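Local coordinates for protein tyrocidine synthase 2 (Brevibacillus parabrevis, PDB 6TA8) that is a tyrocidine synthase of the modular peptide synthetase kind, represented here by a condensation domain with an alpha/beta fold, at residues Q74-I79 with E177-A182; R108-S113 with L144-L149; E128-I133 with A148-K153; Q132-I137 with L159-H164. All blocks are in the same frame, centred on the assembly; numbering follows the deposited sequence.

Contact 1: residues Q74-I79 with E177-A182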
loop_
_atom_site.group_PDB
_atom_site.type_symbol
_atom_site.label_atom_id
_atom_site.label_comp_id
_atom_site.label_asym_id
_atom_site.label_seq_id
_atom_site.Cartn_x
_atom_site.Cartn_y
_atom_site.Cartn_z
ATOM N N GLN A 74 19.104 -15.017 12.402
ATOM C CA GLN A 74 18.325 -15.637 13.469
ATOM C C GLN A 74 16.998 -14.922 13.682
ATOM O O GLN A 74 15.998 -15.560 14.031
ATOM C CB GLN A 74 19.133 -15.655 14.768
ATOM C CG GLN A 74 18.596 -16.612 15.821
ATOM C CD GLN A 74 19.481 -16.685 17.050
ATOM O OE1 GLN A 74 20.211 -15.744 17.361
ATOM N NE2 GLN A 74 19.419 -17.808 17.756
ATOM N N ALA A 75 16.967 -13.605 13.476
ATOM C CA ALA A 75 15.717 -12.865 13.606
ATOM C C ALA A 75 14.757 -13.209 12.474
ATOM O O ALA A 75 13.573 -13.474 12.709
ATOM C CB ALA A 75 15.998 -11.362 13.639
ATOM N N PHE A 76 15.254 -13.220 11.234
ATOM C CA PHE A 76 14.386 -13.501 10.096
ATOM C C PHE A 76 13.984 -14.969 10.039
ATOM O O PHE A 76 12.892 -15.289 9.552
ATOM C CB PHE A 76 15.069 -13.079 8.796
ATOM C CG PHE A 76 14.902 -11.620 8.474
ATOM C CD1 PHE A 76 13.752 -11.162 7.852
ATOM C CD2 PHE A 76 15.889 -10.706 8.804
ATOM C CE1 PHE A 76 13.593 -9.820 7.559
ATOM C CE2 PHE A 76 15.735 -9.365 8.514
ATOM C CZ PHE A 76 14.586 -8.921 7.891
ATOM N N GLN A 77 14.839 -15.875 10.524
ATOM C CA GLN A 77 14.444 -17.277 10.616
ATOM C C GLN A 77 13.230 -17.452 11.518
ATOM O O GLN A 77 12.408 -18.347 11.288
ATOM C CB GLN A 77 15.610 -18.125 11.126
ATOM C CG GLN A 77 16.666 -18.440 10.077
ATOM C CD GLN A 77 16.242 -19.546 9.135
ATOM O OE1 GLN A 77 15.521 -20.465 9.523
ATOM N NE2 GLN A 77 16.691 -19.466 7.887
ATOM N N GLN A 78 13.100 -16.610 12.544
ATOM C CA GLN A 78 11.938 -16.667 13.421
ATOM C C GLN A 78 10.763 -15.874 12.861
ATOM O O GLN A 78 9.607 -16.260 13.068
ATOM C CB GLN A 78 12.308 -16.148 14.813
ATOM C CG GLN A 78 11.203 -16.289 15.848
ATOM C CD GLN A 78 10.908 -17.734 16.199
ATOM O OE1 GLN A 78 11.758 -18.611 16.037
ATOM N NE2 GLN A 78 9.699 -17.989 16.685
ATOM N N ILE A 79 11.036 -14.777 12.153
ATOM C CA ILE A 79 9.962 -13.965 11.586
ATOM C C ILE A 79 9.197 -14.753 10.531
ATOM O O ILE A 79 7.963 -14.819 10.554
ATOM C CB ILE A 79 10.528 -12.656 11.010
ATOM C CG1 ILE A 79 10.933 -11.705 12.138
ATOM C CG2 ILE A 79 9.516 -11.994 10.090
ATOM C CD1 ILE A 79 11.552 -10.416 11.652
ATOM N N GLU A 177 8.092 -3.891 14.208
ATOM C CA GLU A 177 7.961 -4.225 15.621
ATOM C C GLU A 177 8.633 -5.557 15.934
ATOM O O GLU A 177 9.439 -5.654 16.866
ATOM C CB GLU A 177 6.483 -4.265 16.015
ATOM C CG GLU A 177 5.874 -2.907 16.335
ATOM C CD GLU A 177 4.360 -2.963 16.464
ATOM O OE1 GLU A 177 3.665 -2.736 15.449
ATOM O OE2 GLU A 177 3.865 -3.238 17.577
ATOM N N ASP A 178 8.319 -6.592 15.153
ATOM C CA ASP A 178 8.804 -7.931 15.471
ATOM C C ASP A 178 10.303 -8.060 15.228
ATOM O O ASP A 178 11.001 -8.738 15.989
ATOM C CB ASP A 178 8.031 -8.971 14.658
ATOM C CG ASP A 178 6.612 -9.165 15.162
ATOM O OD1 ASP A 178 6.193 -8.420 16.075
ATOM O OD2 ASP A 178 5.913 -10.065 14.647
ATOM N N PHE A 179 10.821 -7.420 14.176
ATOM C CA PHE A 179 12.254 -7.504 13.914
ATOM C C PHE A 179 13.052 -6.739 14.962
ATOM O O PHE A 179 14.117 -7.196 15.394
ATOM C CB PHE A 179 12.578 -6.986 12.513
ATOM C CG PHE A 179 14.049 -6.965 12.206
ATOM C CD1 PHE A 179 14.744 -8.146 12.003
ATOM C CD2 PHE A 179 14.739 -5.766 12.131
ATOM C CE1 PHE A 179 16.097 -8.132 11.725
ATOM C CE2 PHE A 179 16.093 -5.745 11.853
ATOM C CZ PHE A 179 16.773 -6.930 11.649
ATOM N N SER A 180 12.559 -5.570 15.379
ATOM C CA SER A 180 13.239 -4.825 16.433
ATOM C C SER A 180 13.205 -5.578 17.755
ATOM O O SER A 180 14.125 -5.440 18.570
ATOM C CB SER A 180 12.611 -3.442 16.592
ATOM O OG SER A 180 13.319 -2.671 17.547
ATOM N N SER A 181 12.162 -6.376 17.986
ATOM C CA SER A 181 12.101 -7.193 19.191
ATOM C C SER A 181 12.928 -8.464 19.043
ATOM O O SER A 181 13.619 -8.870 19.984
ATOM C CB SER A 181 10.647 -7.536 19.520
ATOM O OG SER A 181 10.567 -8.412 20.631
ATOM N N ALA A 182 12.869 -9.103 17.871
ATOM C CA ALA A 182 13.659 -10.310 17.644
ATOM C C ALA A 182 15.151 -10.012 17.697
ATOM O O ALA A 182 15.928 -10.791 18.261
ATOM C CB ALA A 182 13.288 -10.938 16.301
#

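Contact 2: residues R108-S113 with L144-L149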
loop_
_atom_site.group_PDB
_atom_site.type_symbol
_atom_site.label_atom_id
_atom_site.label_comp_id
_atom_site.label_asym_id
_atom_site.label_seq_id
_atom_site.Cartn_x
_atom_site.Cartn_y
_atom_site.Cartn_z
ATOM N N ARG A 108 13.631 -20.093 4.166
ATOM C CA ARG A 108 12.694 -19.096 4.660
ATOM C C ARG A 108 12.956 -17.701 4.111
ATOM O O ARG A 108 12.028 -16.883 4.078
ATOM C CB ARG A 108 12.727 -19.072 6.192
ATOM C CG ARG A 108 12.462 -20.438 6.806
ATOM C CD ARG A 108 12.487 -20.410 8.322
ATOM N NE ARG A 108 12.263 -21.740 8.882
ATOM C CZ ARG A 108 12.205 -22.006 10.181
ATOM N NH1 ARG A 108 12.354 -21.029 11.067
ATOM N NH2 ARG A 108 11.997 -23.248 10.598
ATOM N N PHE A 109 14.178 -17.413 3.668
ATOM C CA PHE A 109 14.501 -16.115 3.089
ATOM C C PHE A 109 15.849 -16.211 2.388
ATOM O O PHE A 109 16.662 -17.092 2.682
ATOM C CB PHE A 109 14.522 -15.005 4.148
ATOM C CG PHE A 109 15.553 -15.205 5.224
ATOM C CD1 PHE A 109 15.329 -16.089 6.266
ATOM C CD2 PHE A 109 16.744 -14.498 5.198
ATOM C CE1 PHE A 109 16.273 -16.273 7.256
ATOM C CE2 PHE A 109 17.694 -14.676 6.187
ATOM C CZ PHE A 109 17.457 -15.565 7.217
ATOM N N ARG A 110 16.071 -15.290 1.454
ATOM C CA ARG A 110 17.323 -15.197 0.716
ATOM C C ARG A 110 18.158 -14.057 1.287
ATOM O O ARG A 110 17.676 -12.925 1.398
ATOM C CB ARG A 110 17.063 -14.974 -0.774
ATOM C CG ARG A 110 18.279 -15.204 -1.656
ATOM C CD ARG A 110 17.895 -15.231 -3.125
ATOM N NE ARG A 110 19.044 -15.491 -3.988
ATOM C CZ ARG A 110 19.390 -16.696 -4.427
ATOM N NH1 ARG A 110 18.675 -17.759 -4.087
ATOM N NH2 ARG A 110 20.453 -16.839 -5.209
ATOM N N PHE A 111 19.403 -14.360 1.642
ATOM C CA PHE A 111 20.280 -13.420 2.324
ATOM C C PHE A 111 21.402 -12.963 1.400
ATOM O O PHE A 111 21.918 -13.746 0.595
ATOM C CB PHE A 111 20.874 -14.046 3.588
ATOM C CG PHE A 111 21.541 -13.056 4.499
ATOM C CD1 PHE A 111 20.788 -12.268 5.354
ATOM C CD2 PHE A 111 22.918 -12.915 4.502
ATOM C CE1 PHE A 111 21.399 -11.356 6.194
ATOM C CE2 PHE A 111 23.534 -12.004 5.340
ATOM C CZ PHE A 111 22.773 -11.223 6.188
ATOM N N TYR A 112 21.775 -11.690 1.525
ATOM C CA TYR A 112 22.867 -11.096 0.766
ATOM C C TYR A 112 23.774 -10.348 1.729
ATOM O O TYR A 112 23.292 -9.586 2.573
ATOM C CB TYR A 112 22.347 -10.139 -0.315
ATOM C CG TYR A 112 21.522 -10.793 -1.401
ATOM C CD1 TYR A 112 20.196 -11.145 -1.178
ATOM C CD2 TYR A 112 22.063 -11.043 -2.655
ATOM C CE1 TYR A 112 19.436 -11.737 -2.170
ATOM C CE2 TYR A 112 21.310 -11.634 -3.654
ATOM C CZ TYR A 112 19.998 -11.978 -3.406
ATOM O OH TYR A 112 19.244 -12.567 -4.395
ATOM N N SER A 113 25.083 -10.561 1.602
ATOM C CA SER A 113 26.067 -9.941 2.482
ATOM C C SER A 113 27.141 -9.277 1.636
ATOM O O SER A 113 27.805 -9.946 0.837
ATOM C CB SER A 113 26.688 -10.972 3.429
ATOM O OG SER A 113 27.578 -10.353 4.340
ATOM N N LEU A 144 9.964 -15.390 -1.060
ATOM C CA LEU A 144 9.518 -14.049 -1.410
ATOM C C LEU A 144 10.189 -12.960 -0.584
ATOM O O LEU A 144 9.937 -11.776 -0.828
ATOM C CB LEU A 144 7.998 -13.942 -1.259
ATOM C CG LEU A 144 7.165 -14.890 -2.124
ATOM C CD1 LEU A 144 5.682 -14.600 -1.958
ATOM C CD2 LEU A 144 7.577 -14.782 -3.582
ATOM N N VAL A 145 11.037 -13.323 0.375
ATOM C CA VAL A 145 11.706 -12.366 1.251
ATOM C C VAL A 145 13.190 -12.353 0.904
ATOM O O VAL A 145 13.857 -13.394 0.958
ATOM C CB VAL A 145 11.491 -12.709 2.732
ATOM C CG1 VAL A 145 12.142 -11.660 3.619
ATOM C CG2 VAL A 145 10.006 -12.829 3.037
ATOM N N HIS A 146 13.705 -11.176 0.555
ATOM C CA HIS A 146 15.121 -10.977 0.263
ATOM C C HIS A 146 15.691 -9.988 1.270
ATOM O O HIS A 146 15.188 -8.866 1.393
ATOM C CB HIS A 146 15.327 -10.464 -1.165
ATOM C CG HIS A 146 15.228 -11.530 -2.211
ATOM N ND1 HIS A 146 14.359 -12.595 -2.112
ATOM C CD2 HIS A 146 15.886 -11.691 -3.384
ATOM C CE1 HIS A 146 14.489 -13.368 -3.174
ATOM N NE2 HIS A 146 15.409 -12.842 -3.962
ATOM N N VAL A 147 16.734 -10.401 1.984
ATOM C CA VAL A 147 17.394 -9.565 2.980
ATOM C C VAL A 147 18.825 -9.320 2.525
ATOM O O VAL A 147 19.553 -10.270 2.212
ATOM C CB VAL A 147 17.366 -10.213 4.377
ATOM C CG1 VAL A 147 17.909 -9.250 5.420
ATOM C CG2 VAL A 147 15.951 -10.648 4.732
ATOM N N ALA A 148 19.226 -8.052 2.486
ATOM C CA ALA A 148 20.554 -7.666 2.027
ATOM C C ALA A 148 21.201 -6.757 3.058
ATOM O O ALA A 148 20.595 -5.773 3.491
ATOM C CB ALA A 148 20.490 -6.965 0.668
ATOM N N LEU A 149 22.431 -7.086 3.443
ATOM C CA LEU A 149 23.193 -6.313 4.414
ATOM C C LEU A 149 24.373 -5.660 3.703
ATOM O O LEU A 149 25.216 -6.355 3.127
ATOM C CB LEU A 149 23.676 -7.200 5.561
ATOM C CG LEU A 149 24.602 -6.544 6.589
ATOM C CD1 LEU A 149 23.918 -5.358 7.253
ATOM C CD2 LEU A 149 25.049 -7.561 7.628
#

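Contact 3: residues E128-I133 with A148-K153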
loop_
_atom_site.group_PDB
_atom_site.type_symbol
_atom_site.label_atom_id
_atom_site.label_comp_id
_atom_site.label_asym_id
_atom_site.label_seq_id
_atom_site.Cartn_x
_atom_site.Cartn_y
_atom_site.Cartn_z
ATOM N N GLU A 128 22.972 -0.010 -7.126
ATOM C CA GLU A 128 23.124 -0.969 -8.216
ATOM C C GLU A 128 22.879 -2.394 -7.737
ATOM O O GLU A 128 22.214 -3.180 -8.422
ATOM C CB GLU A 128 24.516 -0.839 -8.835
ATOM C CG GLU A 128 24.692 -1.596 -10.141
ATOM C CD GLU A 128 26.034 -1.326 -10.795
ATOM O OE1 GLU A 128 26.934 -0.794 -10.112
ATOM O OE2 GLU A 128 26.187 -1.645 -11.993
ATOM N N LEU A 129 23.410 -2.748 -6.564
ATOM C CA LEU A 129 23.170 -4.080 -6.019
ATOM C C LEU A 129 21.733 -4.242 -5.542
ATOM O O LEU A 129 21.188 -5.351 -5.588
ATOM C CB LEU A 129 24.140 -4.362 -4.872
ATOM C CG LEU A 129 25.603 -4.597 -5.251
ATOM C CD1 LEU A 129 26.491 -4.514 -4.022
ATOM C CD2 LEU A 129 25.768 -5.941 -5.944
ATOM N N SER A 130 21.105 -3.156 -5.083
ATOM C CA SER A 130 19.725 -3.246 -4.614
ATOM C C SER A 130 18.777 -3.602 -5.752
ATOM O O SER A 130 17.900 -4.458 -5.587
ATOM C CB SER A 130 19.306 -1.931 -3.957
ATOM O OG SER A 130 20.043 -1.695 -2.770
ATOM N N ASP A 131 18.945 -2.967 -6.914
ATOM C CA ASP A 131 18.052 -3.228 -8.040
ATOM C C ASP A 131 18.140 -4.679 -8.498
ATOM O O ASP A 131 17.124 -5.285 -8.861
ATOM C CB ASP A 131 18.377 -2.281 -9.196
ATOM C CG ASP A 131 17.634 -0.963 -9.095
ATOM O OD1 ASP A 131 16.459 -0.975 -8.676
ATOM O OD2 ASP A 131 18.225 0.084 -9.435
ATOM N N GLN A 132 19.345 -5.253 -8.490
ATOM C CA GLN A 132 19.497 -6.649 -8.889
ATOM C C GLN A 132 18.785 -7.581 -7.917
ATOM O O GLN A 132 18.217 -8.600 -8.326
ATOM C CB GLN A 132 20.980 -7.009 -8.989
ATOM C CG GLN A 132 21.774 -6.095 -9.903
ATOM C CD GLN A 132 23.246 -6.452 -9.948
ATOM O OE1 GLN A 132 23.637 -7.570 -9.609
ATOM N NE2 GLN A 132 24.072 -5.501 -10.365
ATOM N N ILE A 133 18.806 -7.249 -6.624
ATOM C CA ILE A 133 18.100 -8.059 -5.639
ATOM C C ILE A 133 16.594 -7.853 -5.756
ATOM O O ILE A 133 15.810 -8.775 -5.494
ATOM C CB ILE A 133 18.623 -7.735 -4.226
ATOM C CG1 ILE A 133 20.118 -8.056 -4.139
ATOM C CG2 ILE A 133 17.851 -8.504 -3.164
ATOM C CD1 ILE A 133 20.788 -7.543 -2.888
ATOM N N ALA A 148 19.226 -8.052 2.486
ATOM C CA ALA A 148 20.554 -7.666 2.027
ATOM C C ALA A 148 21.201 -6.757 3.058
ATOM O O ALA A 148 20.595 -5.773 3.491
ATOM C CB ALA A 148 20.490 -6.965 0.668
ATOM N N LEU A 149 22.431 -7.086 3.443
ATOM C CA LEU A 149 23.193 -6.313 4.414
ATOM C C LEU A 149 24.373 -5.660 3.703
ATOM O O LEU A 149 25.216 -6.355 3.127
ATOM C CB LEU A 149 23.676 -7.200 5.561
ATOM C CG LEU A 149 24.602 -6.544 6.589
ATOM C CD1 LEU A 149 23.918 -5.358 7.253
ATOM C CD2 LEU A 149 25.049 -7.561 7.628
ATOM N N PHE A 150 24.425 -4.331 3.743
ATOM C CA PHE A 150 25.493 -3.556 3.122
ATOM C C PHE A 150 26.310 -2.897 4.227
ATOM O O PHE A 150 25.852 -1.939 4.858
ATOM C CB PHE A 150 24.928 -2.512 2.160
ATOM C CG PHE A 150 24.037 -3.085 1.096
ATOM C CD1 PHE A 150 24.569 -3.561 -0.092
ATOM C CD2 PHE A 150 22.665 -3.142 1.280
ATOM C CE1 PHE A 150 23.750 -4.086 -1.073
ATOM C CE2 PHE A 150 21.841 -3.666 0.302
ATOM C CZ PHE A 150 22.384 -4.138 -0.875
ATOM N N ALA A 151 27.516 -3.409 4.457
ATOM C CA ALA A 151 28.402 -2.881 5.486
ATOM C C ALA A 151 29.353 -1.866 4.866
ATOM O O ALA A 151 30.151 -2.211 3.989
ATOM C CB ALA A 151 29.184 -4.011 6.157
ATOM N N THR A 152 29.266 -0.620 5.318
ATOM C CA THR A 152 30.140 0.454 4.867
ATOM C C THR A 152 30.932 0.997 6.052
ATOM O O THR A 152 30.832 0.504 7.178
ATOM C CB THR A 152 29.340 1.570 4.189
ATOM O OG1 THR A 152 28.317 2.038 5.077
ATOM C CG2 THR A 152 28.701 1.063 2.904
ATOM N N LYS A 153 31.731 2.033 5.787
ATOM C CA LYS A 153 32.559 2.616 6.835
ATOM C C LYS A 153 31.753 3.465 7.809
ATOM O O LYS A 153 32.240 3.755 8.906
ATOM C CB LYS A 153 33.677 3.455 6.215
ATOM C CG LYS A 153 33.188 4.519 5.246
ATOM C CD LYS A 153 34.347 5.182 4.517
ATOM C CE LYS A 153 33.850 6.203 3.505
ATOM N NZ LYS A 153 34.973 6.811 2.740
#

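Contact 4: residues Q132-I137 with L159-H164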
loop_
_atom_site.group_PDB
_atom_site.type_symbol
_atom_site.label_atom_id
_atom_site.label_comp_id
_atom_site.label_asym_id
_atom_site.label_seq_id
_atom_site.Cartn_x
_atom_site.Cartn_y
_atom_site.Cartn_z
ATOM N N GLN A 132 19.345 -5.253 -8.490
ATOM C CA GLN A 132 19.497 -6.649 -8.889
ATOM C C GLN A 132 18.785 -7.581 -7.917
ATOM O O GLN A 132 18.217 -8.600 -8.326
ATOM C CB GLN A 132 20.980 -7.009 -8.989
ATOM C CG GLN A 132 21.774 -6.095 -9.903
ATOM C CD GLN A 132 23.246 -6.452 -9.948
ATOM O OE1 GLN A 132 23.637 -7.570 -9.609
ATOM N NE2 GLN A 132 24.072 -5.501 -10.365
ATOM N N ILE A 133 18.806 -7.249 -6.624
ATOM C CA ILE A 133 18.100 -8.059 -5.639
ATOM C C ILE A 133 16.594 -7.853 -5.756
ATOM O O ILE A 133 15.810 -8.775 -5.494
ATOM C CB ILE A 133 18.623 -7.735 -4.226
ATOM C CG1 ILE A 133 20.118 -8.056 -4.139
ATOM C CG2 ILE A 133 17.851 -8.504 -3.164
ATOM C CD1 ILE A 133 20.788 -7.543 -2.888
ATOM N N GLN A 134 16.164 -6.659 -6.170
ATOM C CA GLN A 134 14.737 -6.396 -6.331
ATOM C C GLN A 134 14.134 -7.216 -7.465
ATOM O O GLN A 134 12.940 -7.537 -7.425
ATOM C CB GLN A 134 14.501 -4.908 -6.585
ATOM C CG GLN A 134 14.843 -4.007 -5.417
ATOM C CD GLN A 134 13.684 -3.829 -4.462
ATOM O OE1 GLN A 134 12.587 -4.334 -4.695
ATOM N NE2 GLN A 134 13.922 -3.103 -3.378
ATOM N N SER A 135 14.930 -7.560 -8.475
ATOM C CA SER A 135 14.435 -8.217 -9.676
ATOM C C SER A 135 14.720 -9.713 -9.698
ATOM O O SER A 135 14.539 -10.350 -10.741
ATOM C CB SER A 135 15.035 -7.559 -10.919
ATOM O OG SER A 135 16.433 -7.783 -10.991
ATOM N N SER A 136 15.153 -10.290 -8.580
ATOM C CA SER A 136 15.539 -11.694 -8.515
ATOM C C SER A 136 14.634 -12.477 -7.569
ATOM O O SER A 136 15.084 -13.373 -6.852
ATOM C CB SER A 136 17.000 -11.834 -8.096
ATOM O OG SER A 136 17.224 -11.260 -6.821
ATOM N N ILE A 137 13.345 -12.153 -7.560
ATOM C CA ILE A 137 12.377 -12.853 -6.724
ATOM C C ILE A 137 11.751 -13.981 -7.534
ATOM O O ILE A 137 11.219 -13.754 -8.627
ATOM C CB ILE A 137 11.303 -11.889 -6.195
ATOM C CG1 ILE A 137 11.885 -10.995 -5.099
ATOM C CG2 ILE A 137 10.096 -12.659 -5.672
ATOM C CD1 ILE A 137 10.847 -10.165 -4.374
ATOM N N LEU A 159 18.694 -3.964 3.689
ATOM C CA LEU A 159 17.590 -3.905 2.741
ATOM C C LEU A 159 16.696 -5.122 2.930
ATOM O O LEU A 159 17.190 -6.251 3.032
ATOM C CB LEU A 159 18.112 -3.850 1.304
ATOM C CG LEU A 159 17.075 -3.975 0.185
ATOM C CD1 LEU A 159 16.114 -2.796 0.206
ATOM C CD2 LEU A 159 17.760 -4.087 -1.166
ATOM N N VAL A 160 15.387 -4.892 2.982
ATOM C CA VAL A 160 14.395 -5.951 3.155
ATOM C C VAL A 160 13.353 -5.766 2.059
ATOM O O VAL A 160 12.484 -4.894 2.160
ATOM C CB VAL A 160 13.746 -5.927 4.543
ATOM C CG1 VAL A 160 12.718 -7.041 4.664
ATOM C CG2 VAL A 160 14.803 -6.049 5.632
ATOM N N ALA A 161 13.434 -6.584 1.013
ATOM C CA ALA A 161 12.520 -6.515 -0.120
ATOM C C ALA A 161 11.618 -7.741 -0.121
ATOM O O ALA A 161 12.104 -8.875 -0.063
ATOM C CB ALA A 161 13.287 -6.420 -1.440
ATOM N N ILE A 162 10.309 -7.509 -0.182
ATOM C CA ILE A 162 9.312 -8.573 -0.168
ATOM C C ILE A 162 8.316 -8.319 -1.289
ATOM O O ILE A 162 7.880 -7.182 -1.497
ATOM C CB ILE A 162 8.582 -8.658 1.190
ATOM C CG1 ILE A 162 9.586 -8.708 2.343
ATOM C CG2 ILE A 162 7.672 -9.873 1.232
ATOM C CD1 ILE A 162 8.939 -8.735 3.704
ATOM N N HIS A 163 7.959 -9.381 -2.009
ATOM C CA HIS A 163 6.957 -9.269 -3.060
ATOM C C HIS A 163 5.635 -8.780 -2.480
ATOM O O HIS A 163 5.223 -9.195 -1.394
ATOM C CB HIS A 163 6.764 -10.617 -3.754
ATOM C CG HIS A 163 6.126 -10.516 -5.104
ATOM N ND1 HIS A 163 4.759 -10.477 -5.282
ATOM C CD2 HIS A 163 6.669 -10.446 -6.344
ATOM C CE1 HIS A 163 4.489 -10.388 -6.572
ATOM N NE2 HIS A 163 5.629 -10.368 -7.239
ATOM N N HIS A 164 4.969 -7.890 -3.218
ATOM C CA HIS A 164 3.761 -7.234 -2.729
ATOM C C HIS A 164 2.598 -8.196 -2.510
ATOM O O HIS A 164 1.586 -7.788 -1.931
ATOM C CB HIS A 164 3.340 -6.135 -3.705
ATOM C CG HIS A 164 2.535 -5.041 -3.076
ATOM N ND1 HIS A 164 1.937 -5.171 -1.840
ATOM C CD2 HIS A 164 2.229 -3.796 -3.512
ATOM C CE1 HIS A 164 1.300 -4.053 -1.542
ATOM N NE2 HIS A 164 1.461 -3.203 -2.540
#

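Contact 1: residues Q74-I79 with E177-A182
F76 and F179 supply the aromatic part of the meeting between helices 69-82 and 169-187. Their ring centroids lie 5.0 Å apart and the planes are inclined by 39°, an arrangement that is neither a stack nor edge-to-face. Rim atoms make the closest approach, F76 CE2 reaching F179 CE1 at 3.5 Å. Each phenylalanine leaves the flank of its own helix and only its end turns inward; F179 does so with CG anti to the backbone N (chi1 176°).

The aliphatic contacts lie beside this pair. A75 and A182 face each other where the backbones are nearest, with 3.8 Å from A75 CB to A182 CB. The A75 methyl is equally near F179, 3.8 Å from A75 CB to F179 CE1. I79 brings its CD1 tip to the edge of the F179 ring, 3.7 Å from F179 CB.

The two helices lie on one face of the five-stranded mixed sheet that includes strand 155-163, to which the aromatic pair reaches down: F76 touches V160 and F179 touches L158. The helix segments run at 134° to each other, their axes 9.3 Å apart.

No hydrogen bond links the segments. The polar side chain bordering them, D178, is engaged by others: OD1 forms a salt bridge with R318 and OD2 a hydrogen bond with H83.

Contact 2: residues R108-S113 with L144-L149
V147 O is held by two consecutive residues of the neighbouring strand. Y112 N donates to it at 2.7 Å in a bond bent to 135° at the hydrogen, and F111 CA makes a CA-H...O contact with the same V147 O at 3.2 Å. This oxygen also lies in the plane of the Y112 ring, at its edge. On either side along the strands the ladder is straighter: V147 N donates to R110 O at 2.8 Å, and L149 N to Y112 O, also at 2.8 Å.

These bonds join strands 110-115 and 145-152 in parallel, the two strands of a beta-alpha-beta unit whose connecting helix is 122-134. Strand 110-115 is the outermost on its side of the mixed sheet; strand 145-152 is covered on its other edge by strand 155-163.

The face bearing R110, Y112, H146 and A148 is semi-polar. R110 CB sits over one face of the H146 imidazole, 3.9 Å from its centroid and 14° off the normal. The extended arginine chain then runs alongside the histidine, and R110 NE donates to Y112 OH at 3.0 Å, close to the guanidinium plane. Y112 CB rests on A148 CB at 3.8 Å. H146 NE2 itself bonds to S136 O.

The reverse face is largely apolar in this pair, with S113 at its exposed end. F111 crosses V147 at a slant and runs beside L149, its CZ nearest L149 CB. F109, with CG wedged between backbone N and carbonyl carbon (chi1 62°), turns CD2 to V147 CG2 at 4.0 Å, and helix 69-82 packs against this side.

Contact 3: residues E128-I133 with A148-K153
I133 and A148 make the tightest touch between helix 122-134 and strand 145-152, with I133 CD1 3.6 Å from A148 CB. Next along the same face of the strand, F150 holds CG anti to its carbonyl carbon (chi1 -56°), and the ring stands up from the sheet so that its outer end meets the helix. L129 CB comes to the edge of that ring, near its plane, 3.8 Å from F150 CE1. S130 OG lies obliquely to the F150 ring, 3.9 Å from F150 CZ, its hydrogen bond being to I126 O, one turn earlier in the helix. I133 CD1 is looser against the phenylalanine, 4.3 Å from F150 CZ.

Beyond this buried row the segments part. E128 and Q132 lie on the outer, solvent side of the helix, and K153, past the phenylalanine, is likewise exposed; none of the three meets the other segment.

Helix and strand run nearly antiparallel, 172° between their directions and 10.5 Å between axes, as expected when the helix of a beta-alpha-beta unit lies over its own sheet. Y114 of strand 110-115 meets the F150 ring and touches L129 and I133, while L159 of strand 155-163 borders S130 from the other neighbouring strand.

Contact 4: residues Q132-I137 with L159-H164
L159 meets Q134 at the start of the strand segment, its CD1 4.2 Å from Q134 NE2. The glutamine leaves the last turn of helix 122-134 and bends sharply at chi2 (-88°), which carries its amide to the strand.

Two residues on, A161 lies over that flat amide: A161 CB is 3.9 Å from Q134 NE2 and equally far, 3.9 Å, from Q134 OE1. It offers them no hydrogen bond. Q134 NE2 instead donates to T407 O, and the backbone Q134 O receives N56 ND2, so the buried helix end is tied to other parts of the chain.

Strand 155-163 is a central strand of the mixed sheet, and the helix end crosses the face on which L159 and A161 lie. I162 points to the reverse face, where W172 and L175 of helix 169-187 receive it; towards I137 it presents only backbone, its carbonyl carbon 4.4 Å from I137 CD1.

H163 and H164 open the HHxxxDG sequence that marks condensation domains. I137, after the helix, packs on the first histidine with both branches: I137 CD1 lies 3.8 Å from H163 N, and I137 CG2 lies 4.1 Å from H163 CD2. Both ring nitrogens of H163 have partners, NE2 with R52 O and ND1 with L165 N, which should fix the rotation of the imidazole while I137 CG2 meets it obliquely.

How the contacts relate
The four contacts build two layers of helix on one mixed sheet. Contact 2 is the outer parallel strand pair of the sheet, with a backbone ladder, and is partly exposed where strand 110-115 forms the sheet's edge. The other three are buried side-chain packing without hydrogen bonds across the segments. Contact 1 lies on the face carrying F109 and V147, which F76 also touches. Contacts 3 and 4 use helix 122-134 on the reverse face, contact 3 through aromatic and aliphatic groups, contact 4 through an amide and the isoleucine beside the histidine of the HHxxxDG sequence. A148 O to L159 N, 2.6 Å, links the strands of contacts 2, 3 and 4.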